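Local coordinates for protein glucose 1-dehydrogenase (Haloferax mediterranei, PDB 2B5W) that oxidises D-glucose to D-glucono-1,5-lactone, and several other aldose sugars likewise, as a zinc-dependent homodimer, using NADP(+) in preference to NAD(+) as electron acceptor, at residues T32-V37 against G122-E126; E144-L148 against L324-V328; I257-Q261 against A286-M291. The protein carries 1 engineered substitution. One frame throughout, in Å; residues are numbered along the deposited sequence.

Contact 1 (T32-V37 against G122-E126); sequences TLRVGV and GYMSE
Val35 and Met124 form the apolar centre of this contact, where segment 32-37 of the GroES-like catalytic domain meets the loop that leads into strand 127-131. The two side chains cross obliquely, with Val35 CG1 3.7 Å from Met124 CG. Met124 runs extended beyond CG, which carries its methyl along the strand: CE ends 3.7 Å from Val37 CG2, at about a right angle to that valine, and equally near the carbonyl oxygen of Gly36. Ile352 and Ile4 also touch Met124, whose side chain thus lies among residues of three strands. The other branch of Val35, CG2, rests 3.6 Å from the carbonyl oxygen of Tyr123. The Tyr123 ring leads away from the strand, and its OH bonds to the carbonyl of Thr86. Met124 is the centre of an inverse gamma turn, closed by a weak bond from Ser125 N to Tyr123 O, just before the Ser125 carbonyl that Thr32 uses. Leu33 and Arg34 both face Val66 in a classic beta bulge where strand 27-37 pairs with strand 64-71, while Gly36 pairs with the zinc ligand Glu64.

At the polar edge Thr32 donates two hydrogen bonds to loop carbonyls. Its hydroxyl, set beside the backbone N by chi1 of -55°, donates to Ser125 O over 2.7 Å, tilted 21° from the carbonyl plane. With a valine here, the buried Ser125 carbonyl would probably lose its hydroxyl donor and the loop one of its two polar ties to the strand. The second tie is backbone to backbone: Thr32 N donates to Glu126 O at 2.9 Å, from above the carbonyl plane and 43° out of it.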
loop_
_atom_site.group_PDB
_atom_site.type_symbol
_atom_site.label_atom_id
_atom_site.label_comp_id
_atom_site.label_asym_id
_atom_site.label_seq_id
_atom_site.Cartn_x
_atom_site.Cartn_y
_atom_site.Cartn_z
ATOM N N THR A 32 -7.415 2.338 -38.168
ATOM C CA THR A 32 -7.930 3.072 -37.008
ATOM C C THR A 32 -9.383 3.468 -37.180
ATOM O O THR A 32 -9.772 4.005 -38.222
ATOM C CB THR A 32 -7.078 4.302 -36.777
ATOM O OG1 THR A 32 -5.715 3.870 -36.659
ATOM C CG2 THR A 32 -7.443 4.992 -35.496
ATOM N N LEU A 33 -10.196 3.186 -36.159
ATOM C CA LEU A 33 -11.607 3.601 -36.142
ATOM C C LEU A 33 -11.686 4.921 -35.368
ATOM O O LEU A 33 -11.957 5.956 -35.950
ATOM C CB LEU A 33 -12.512 2.527 -35.520
ATOM C CG LEU A 33 -12.574 1.253 -36.342
ATOM C CD1 LEU A 33 -13.131 0.145 -35.470
ATOM C CD2 LEU A 33 -13.434 1.421 -37.558
ATOM N N ARG A 34 -11.440 4.888 -34.050
ATOM C CA ARG A 34 -11.497 6.073 -33.180
ATOM C C ARG A 34 -10.365 6.068 -32.187
ATOM O O ARG A 34 -9.917 5.006 -31.760
ATOM C CB ARG A 34 -12.825 6.125 -32.416
ATOM C CG ARG A 34 -14.021 6.406 -33.312
ATOM C CD ARG A 34 -15.350 6.152 -32.606
ATOM N NE ARG A 34 -16.436 6.622 -33.451
ATOM C CZ ARG A 34 -17.612 6.945 -32.993
ATOM N NH1 ARG A 34 -17.914 6.752 -31.721
ATOM N NH2 ARG A 34 -18.532 7.447 -33.837
ATOM N N VAL A 35 -9.895 7.249 -31.803
ATOM C CA VAL A 35 -8.862 7.395 -30.788
ATOM C C VAL A 35 -9.308 8.459 -29.812
ATOM O O VAL A 35 -9.684 9.566 -30.199
ATOM C CB VAL A 35 -7.491 7.778 -31.384
ATOM C CG1 VAL A 35 -6.437 7.785 -30.309
ATOM C CG2 VAL A 35 -7.130 6.858 -32.504
ATOM N N GLY A 36 -9.349 8.118 -28.539
ATOM C CA GLY A 36 -9.709 9.030 -27.493
ATOM C C GLY A 36 -8.622 10.006 -27.114
ATOM O O GLY A 36 -7.452 9.832 -27.442
ATOM N N VAL A 37 -9.038 11.066 -26.435
ATOM C CA VAL A 37 -8.155 12.094 -25.894
ATOM C C VAL A 37 -8.367 12.134 -24.381
ATOM O O VAL A 37 -9.483 12.018 -23.891
ATOM C CB VAL A 37 -8.500 13.435 -26.515
ATOM C CG1 VAL A 37 -7.689 14.567 -25.890
ATOM C CG2 VAL A 37 -8.298 13.410 -28.035
ATOM N N GLY A 122 2.057 7.249 -31.529
ATOM C CA GLY A 122 0.765 6.767 -31.070
ATOM C C GLY A 122 -0.101 6.264 -32.209
ATOM O O GLY A 122 0.396 5.823 -33.256
ATOM N N TYR A 123 -1.421 6.358 -31.998
ATOM C CA TYR A 123 -2.404 5.703 -32.818
ATOM C C TYR A 123 -3.296 6.638 -33.652
ATOM O O TYR A 123 -4.128 6.142 -34.421
ATOM C CB TYR A 123 -3.306 4.822 -31.939
ATOM C CG TYR A 123 -2.537 3.774 -31.162
ATOM C CD1 TYR A 123 -1.759 2.835 -31.824
ATOM C CD2 TYR A 123 -2.575 3.720 -29.764
ATOM C CE1 TYR A 123 -1.044 1.886 -31.128
ATOM C CE2 TYR A 123 -1.856 2.797 -29.080
ATOM C CZ TYR A 123 -1.091 1.878 -29.760
ATOM O OH TYR A 123 -0.354 0.917 -29.096
ATOM N N MET A 124 -3.096 7.957 -33.534
ATOM C CA MET A 124 -3.885 8.910 -34.303
ATOM C C MET A 124 -3.363 9.007 -35.735
ATOM O O MET A 124 -2.828 10.036 -36.152
ATOM C CB MET A 124 -3.907 10.295 -33.652
ATOM C CG MET A 124 -4.743 10.333 -32.427
ATOM S SD MET A 124 -4.843 11.971 -31.719
ATOM C CE MET A 124 -5.955 11.610 -30.336
ATOM N N SER A 125 -3.507 7.921 -36.459
ATOM C CA SER A 125 -3.133 7.824 -37.856
ATOM C C SER A 125 -4.146 6.913 -38.494
ATOM O O SER A 125 -4.835 6.175 -37.798
ATOM C CB SER A 125 -1.700 7.284 -38.031
ATOM O OG SER A 125 -1.501 6.019 -37.431
ATOM N N GLU A 126 -4.284 6.951 -39.820
ATOM C CA GLU A 126 -5.305 6.144 -40.451
ATOM C C GLU A 126 -5.083 4.651 -40.280
ATOM O O GLU A 126 -6.043 3.896 -40.259
ATOM C CB GLU A 126 -5.448 6.536 -41.932
ATOM C CG GLU A 126 -5.949 7.963 -42.067
ATOM C CD GLU A 126 -6.164 8.408 -43.495
ATOM O OE1 GLU A 126 -5.169 8.681 -44.195
ATOM O OE2 GLU A 126 -7.340 8.523 -43.900
#

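Contact 2 (E144-L148 against L324-V328); sequences ELGFL and LEDLV
Leu145 and the 3-10 turn 146-148 that follows it, just ahead of helix 149-164, pack against the C-terminal end of helix 321-327 through aliphatic side chains and one ring edge. Leu145 and Leu148 reach across side by side. Leu145 CD1 meets Leu324 at CB, 3.9 Å away, whereas Leu148 CD1 meets CD2 of the same leucine at 3.8 Å; both pairs meet at a slant, and Phe316 of helix 306-318 touches Leu145 and Leu324. Here the chain passes between the two domains of a zinc-containing alcohol dehydrogenase: helix 321-327 gives way at Val328 to strand 328-333, which joins the sheet of strand 27-37, while Leu327 also packs on Leu186 and Leu187 of helix 183-194, whose first residues bind NADP(+). Leu148 CD2 approaches Leu327 CD2 more loosely, at 4.2 Å.

Phe147 enters from the opposite direction to Val328. Its CG lies between the backbone N and the carbonyl carbon (chi1 62°), which brings the ring edge toward the valine, and CZ stands 4.0 Å from Val328 CG1, near the ring plane. On the turn itself, Leu148 N bonds to Leu145 O over 2.9 Å.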
loop_
_atom_site.group_PDB
_atom_site.type_symbol
_atom_site.label_atom_id
_atom_site.label_comp_id
_atom_site.label_asym_id
_atom_site.label_seq_id
_atom_site.Cartn_x
_atom_site.Cartn_y
_atom_site.Cartn_z
ATOM N N GLU A 144 -17.779 1.268 -31.389
ATOM C CA GLU A 144 -18.148 2.682 -31.340
ATOM C C GLU A 144 -17.458 3.408 -30.200
ATOM O O GLU A 144 -16.915 4.501 -30.355
ATOM C CB GLU A 144 -19.693 2.837 -31.275
ATOM C CG GLU A 144 -20.171 4.272 -31.144
ATOM C CD GLU A 144 -21.643 4.422 -30.820
ATOM O OE1 GLU A 144 -22.045 5.552 -30.447
ATOM O OE2 GLU A 144 -22.384 3.425 -30.925
ATOM N N LEU A 145 -17.471 2.796 -29.022
ATOM C CA LEU A 145 -16.898 3.410 -27.838
ATOM C C LEU A 145 -15.637 2.672 -27.379
ATOM O O LEU A 145 -15.215 2.785 -26.199
ATOM C CB LEU A 145 -17.914 3.506 -26.726
ATOM C CG LEU A 145 -19.140 4.332 -27.048
ATOM C CD1 LEU A 145 -20.064 4.367 -25.811
ATOM C CD2 LEU A 145 -18.749 5.761 -27.492
ATOM N N GLY A 146 -14.950 2.052 -28.337
ATOM C CA GLY A 146 -13.813 1.191 -27.987
ATOM C C GLY A 146 -12.608 1.939 -27.460
ATOM O O GLY A 146 -11.719 1.330 -26.802
ATOM N N PHE A 147 -12.536 3.235 -27.740
ATOM C CA PHE A 147 -11.537 4.106 -27.158
ATOM C C PHE A 147 -11.642 4.247 -25.644
ATOM O O PHE A 147 -10.779 4.861 -25.062
ATOM C CB PHE A 147 -11.549 5.475 -27.857
ATOM C CG PHE A 147 -12.843 6.213 -27.711
ATOM C CD1 PHE A 147 -13.079 7.056 -26.618
ATOM C CD2 PHE A 147 -13.849 6.087 -28.665
ATOM C CE1 PHE A 147 -14.298 7.698 -26.500
ATOM C CE2 PHE A 147 -15.029 6.711 -28.528
ATOM C CZ PHE A 147 -15.270 7.526 -27.476
ATOM N N LEU A 148 -12.717 3.745 -25.031
ATOM C CA LEU A 148 -12.876 3.800 -23.592
ATOM C C LEU A 148 -12.268 2.574 -22.925
ATOM O O LEU A 148 -12.076 2.576 -21.709
ATOM C CB LEU A 148 -14.340 3.875 -23.190
ATOM C CG LEU A 148 -15.081 5.157 -23.572
ATOM C CD1 LEU A 148 -16.506 5.064 -23.082
ATOM C CD2 LEU A 148 -14.394 6.351 -23.026
ATOM N N LEU A 324 -22.553 6.499 -20.441
ATOM C CA LEU A 324 -21.698 6.512 -21.631
ATOM C C LEU A 324 -22.101 7.651 -22.598
ATOM O O LEU A 324 -21.232 8.260 -23.225
ATOM C CB LEU A 324 -21.712 5.160 -22.330
ATOM C CG LEU A 324 -21.149 4.012 -21.507
ATOM C CD1 LEU A 324 -21.397 2.715 -22.232
ATOM C CD2 LEU A 324 -19.684 4.181 -21.223
ATOM N N GLU A 325 -23.400 7.941 -22.719
ATOM C CA GLU A 325 -23.864 9.037 -23.566
ATOM C C GLU A 325 -23.384 10.386 -23.019
ATOM O O GLU A 325 -22.886 11.216 -23.766
ATOM C CB GLU A 325 -25.397 9.009 -23.673
ATOM C CG GLU A 325 -25.968 7.804 -24.420
ATOM C CD GLU A 325 -27.494 7.765 -24.424
ATOM O OE1 GLU A 325 -28.142 8.453 -23.601
ATOM O OE2 GLU A 325 -28.059 7.035 -25.260
ATOM N N ASP A 326 -23.473 10.587 -21.701
ATOM C CA ASP A 326 -23.143 11.883 -21.113
ATOM C C ASP A 326 -21.640 12.112 -20.956
ATOM O O ASP A 326 -21.132 13.239 -21.002
ATOM C CB ASP A 326 -23.868 12.092 -19.789
ATOM C CG ASP A 326 -25.385 12.214 -19.941
ATOM O OD1 ASP A 326 -25.917 12.277 -21.071
ATOM O OD2 ASP A 326 -26.122 12.265 -18.949
ATOM N N LEU A 327 -20.894 11.037 -20.756
ATOM C CA LEU A 327 -19.454 11.109 -20.622
ATOM C C LEU A 327 -18.770 11.594 -21.883
ATOM O O LEU A 327 -17.851 12.408 -21.812
ATOM C CB LEU A 327 -18.901 9.722 -20.236
ATOM C CG LEU A 327 -17.375 9.677 -19.998
ATOM C CD1 LEU A 327 -17.025 10.219 -18.654
ATOM C CD2 LEU A 327 -16.867 8.223 -20.167
ATOM N N VAL A 328 -19.201 11.047 -23.013
ATOM C CA VAL A 328 -18.587 11.327 -24.320
ATOM C C VAL A 328 -19.282 12.555 -24.931
ATOM O O VAL A 328 -20.377 12.485 -25.508
ATOM C CB VAL A 328 -18.613 10.103 -25.240
ATOM C CG1 VAL A 328 -17.901 10.451 -26.555
ATOM C CG2 VAL A 328 -17.904 8.939 -24.574
#

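Contact 3 (I257-Q261 against A286-M291); sequences IQSVQ and AFHREM
Val260 fits among Phe287, Glu290 and Met291, its two methyls dividing the work. CG2 lies 3.6 Å from Phe287 CE1, oblique to the ring. The same methyl is 3.5 Å from Met291 SD. CG1 turns instead to the carbonyl oxygen of Phe287 and to Glu290 CG, 3.8 Å from the latter. The valine crosses both Phe287 and Met291 at about a right angle, but slides past Glu290 in the opposite direction. Phe287 swings its ring back toward helix 253-262 because chi1 of 169° sets CG trans to the main-chain nitrogen, and the carbonyl oxygen of Ile257 sits in the ring plane at the edge, 3.8 Å from CD1. Bends at chi2 and chi3 curl the Met291 sulfur in beside Val260. The Gln261 side chain, also bent, reaches over the start of 286-291 near Ala286.

These are two helices of the NADP-binding Rossmann domain, the axes of the short segments 9.3 Å apart and crossing at 44°. Leu298 of strand 297-300, outermost in its sheet within this chain, touches Val260 and Phe287. Lys296 links the pair, its NZ bonded to the Val260 carbonyl and in a salt bridge with Glu290 OE2, which also bonds to His294. Helix 284-293 also meets the second subunit: Arg289 forms a salt bridge with Asp277 of that subunit, His288 bonds to its Glu248, and Met291 packs on Leu298 of the same neighbouring chain.

Across the helix pair itself, then, fit depends chiefly on methyl, thioether and ring contacts, while the Glu290 carboxylate finds its charge partner in Lys296; the lysine's position probably favours the ionised carboxylate and ties both helices to the segment leading into strand 297-300.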
loop_
_atom_site.group_PDB
_atom_site.type_symbol
_atom_site.label_atom_id
_atom_site.label_comp_id
_atom_site.label_asym_id
_atom_site.label_seq_id
_atom_site.Cartn_x
_atom_site.Cartn_y
_atom_site.Cartn_z
ATOM N N ILE A 257 -1.447 13.032 0.330
ATOM C CA ILE A 257 -1.197 13.147 1.772
ATOM C C ILE A 257 -2.457 13.077 2.606
ATOM O O ILE A 257 -2.544 12.366 3.598
ATOM C CB ILE A 257 -0.487 14.498 2.082
ATOM C CG1 ILE A 257 0.797 14.668 1.262
ATOM C CG2 ILE A 257 -0.256 14.638 3.586
ATOM C CD1 ILE A 257 1.886 13.659 1.562
ATOM N N GLN A 258 -3.481 13.821 2.189
ATOM C CA GLN A 258 -4.673 13.935 2.983
ATOM C C GLN A 258 -5.606 12.764 2.865
ATOM O O GLN A 258 -6.448 12.577 3.736
ATOM C CB GLN A 258 -5.434 15.227 2.654
ATOM C CG GLN A 258 -4.637 16.494 3.029
ATOM C CD GLN A 258 -4.187 16.526 4.499
ATOM O OE1 GLN A 258 -4.875 16.023 5.388
ATOM N NE2 GLN A 258 -3.033 17.145 4.747
ATOM N N SER A 259 -5.434 11.957 1.815
ATOM C CA SER A 259 -6.267 10.772 1.628
ATOM C C SER A 259 -6.173 9.883 2.848
ATOM O O SER A 259 -7.140 9.277 3.253
ATOM C CB SER A 259 -5.849 9.978 0.384
ATOM O OG SER A 259 -4.506 9.509 0.458
ATOM N N VAL A 260 -4.987 9.807 3.445
ATOM C CA VAL A 260 -4.797 8.971 4.624
ATOM C C VAL A 260 -5.733 9.379 5.759
ATOM O O VAL A 260 -6.214 8.543 6.497
ATOM C CB VAL A 260 -3.311 9.024 5.053
ATOM C CG1 VAL A 260 -3.080 8.404 6.439
ATOM C CG2 VAL A 260 -2.487 8.280 3.985
ATOM N N GLN A 261 -5.991 10.689 5.889
ATOM C CA GLN A 261 -6.884 11.166 6.928
ATOM C C GLN A 261 -8.356 10.916 6.610
ATOM O O GLN A 261 -9.160 10.798 7.524
ATOM C CB GLN A 261 -6.650 12.660 7.196
ATOM C CG GLN A 261 -5.207 13.025 7.567
ATOM C CD GLN A 261 -4.624 12.204 8.720
ATOM O OE1 GLN A 261 -3.446 11.806 8.654
ATOM N NE2 GLN A 261 -5.411 11.959 9.760
ATOM N N ALA A 286 1.416 12.852 11.677
ATOM C CA ALA A 286 0.024 12.428 11.631
ATOM C C ALA A 286 -0.239 11.443 10.476
ATOM O O ALA A 286 -1.013 10.525 10.651
ATOM C CB ALA A 286 -0.922 13.653 11.510
ATOM N N PHE A 287 0.373 11.703 9.336
ATOM C CA PHE A 287 0.317 10.830 8.156
ATOM C C PHE A 287 0.810 9.438 8.533
ATOM O O PHE A 287 0.125 8.440 8.364
ATOM C CB PHE A 287 1.180 11.437 7.051
ATOM C CG PHE A 287 1.430 10.534 5.891
ATOM C CD1 PHE A 287 0.561 10.521 4.812
ATOM C CD2 PHE A 287 2.540 9.687 5.864
ATOM C CE1 PHE A 287 0.798 9.697 3.706
ATOM C CE2 PHE A 287 2.759 8.840 4.772
ATOM C CZ PHE A 287 1.882 8.851 3.696
ATOM N N HIS A 288 2.018 9.390 9.084
ATOM C CA HIS A 288 2.701 8.152 9.433
ATOM C C HIS A 288 1.922 7.383 10.475
ATOM O O HIS A 288 1.628 6.215 10.284
ATOM C CB HIS A 288 4.092 8.541 9.944
ATOM C CG HIS A 288 5.020 7.402 10.231
ATOM N ND1 HIS A 288 6.353 7.619 10.515
ATOM C CD2 HIS A 288 4.836 6.059 10.290
ATOM C CE1 HIS A 288 6.957 6.456 10.705
ATOM N NE2 HIS A 288 6.060 5.492 10.568
ATOM N N ARG A 289 1.531 8.021 11.584
ATOM C CA ARG A 289 0.852 7.326 12.657
ATOM C C ARG A 289 -0.533 6.753 12.234
ATOM O O ARG A 289 -0.906 5.664 12.630
ATOM C CB ARG A 289 0.683 8.259 13.876
ATOM C CG ARG A 289 0.055 7.612 15.046
ATOM C CD ARG A 289 -0.056 8.502 16.279
ATOM N NE ARG A 289 -1.059 9.555 16.082
ATOM C CZ ARG A 289 -0.806 10.811 15.732
ATOM N NH1 ARG A 289 0.436 11.250 15.550
ATOM N NH2 ARG A 289 -1.823 11.647 15.574
ATOM N N GLU A 290 -1.281 7.530 11.460
ATOM C CA GLU A 290 -2.592 7.104 10.993
ATOM C C GLU A 290 -2.474 5.894 10.074
ATOM O O GLU A 290 -3.286 4.981 10.160
ATOM C CB GLU A 290 -3.261 8.257 10.270
ATOM C CG GLU A 290 -4.708 7.985 9.865
ATOM C CD GLU A 290 -5.623 7.598 11.031
ATOM O OE1 GLU A 290 -5.375 7.966 12.204
ATOM O OE2 GLU A 290 -6.625 6.921 10.783
ATOM N N MET A 291 -1.444 5.869 9.225
ATOM C CA MET A 291 -1.240 4.682 8.374
ATOM C C MET A 291 -1.062 3.446 9.211
ATOM O O MET A 291 -1.571 2.346 8.926
ATOM C CB MET A 291 -0.014 4.824 7.486
ATOM C CG MET A 291 -0.101 5.806 6.389
ATOM S SD MET A 291 -1.021 5.210 4.959
ATOM C CE MET A 291 -0.025 3.796 4.300
#

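Contacts 1 and 2 are buried neighbours, their centres 14 Å apart, and they touch directly: Arg34 NH1 reaches Glu144 O at 2.8 Å, a probable hydrogen bond, and Phe147 CB packs against the backbone of Gly36. Both serve the sheet containing strand 27-37, contact 1 through the strand itself and contact 2 through strand 328-333. Contact 3, only partly buried, lies across the chain's centre, about 36 Å from contact 2 and 41 Å from contact 1, between centres, on the dimer-facing side of the Rossmann domain. Chemistry follows place: contact 1 adds hydrogen bonds to loop carbonyls; contact 2 is wholly apolar; contact 3 packs round Val260, its glutamate paired with a lysine outside both segments.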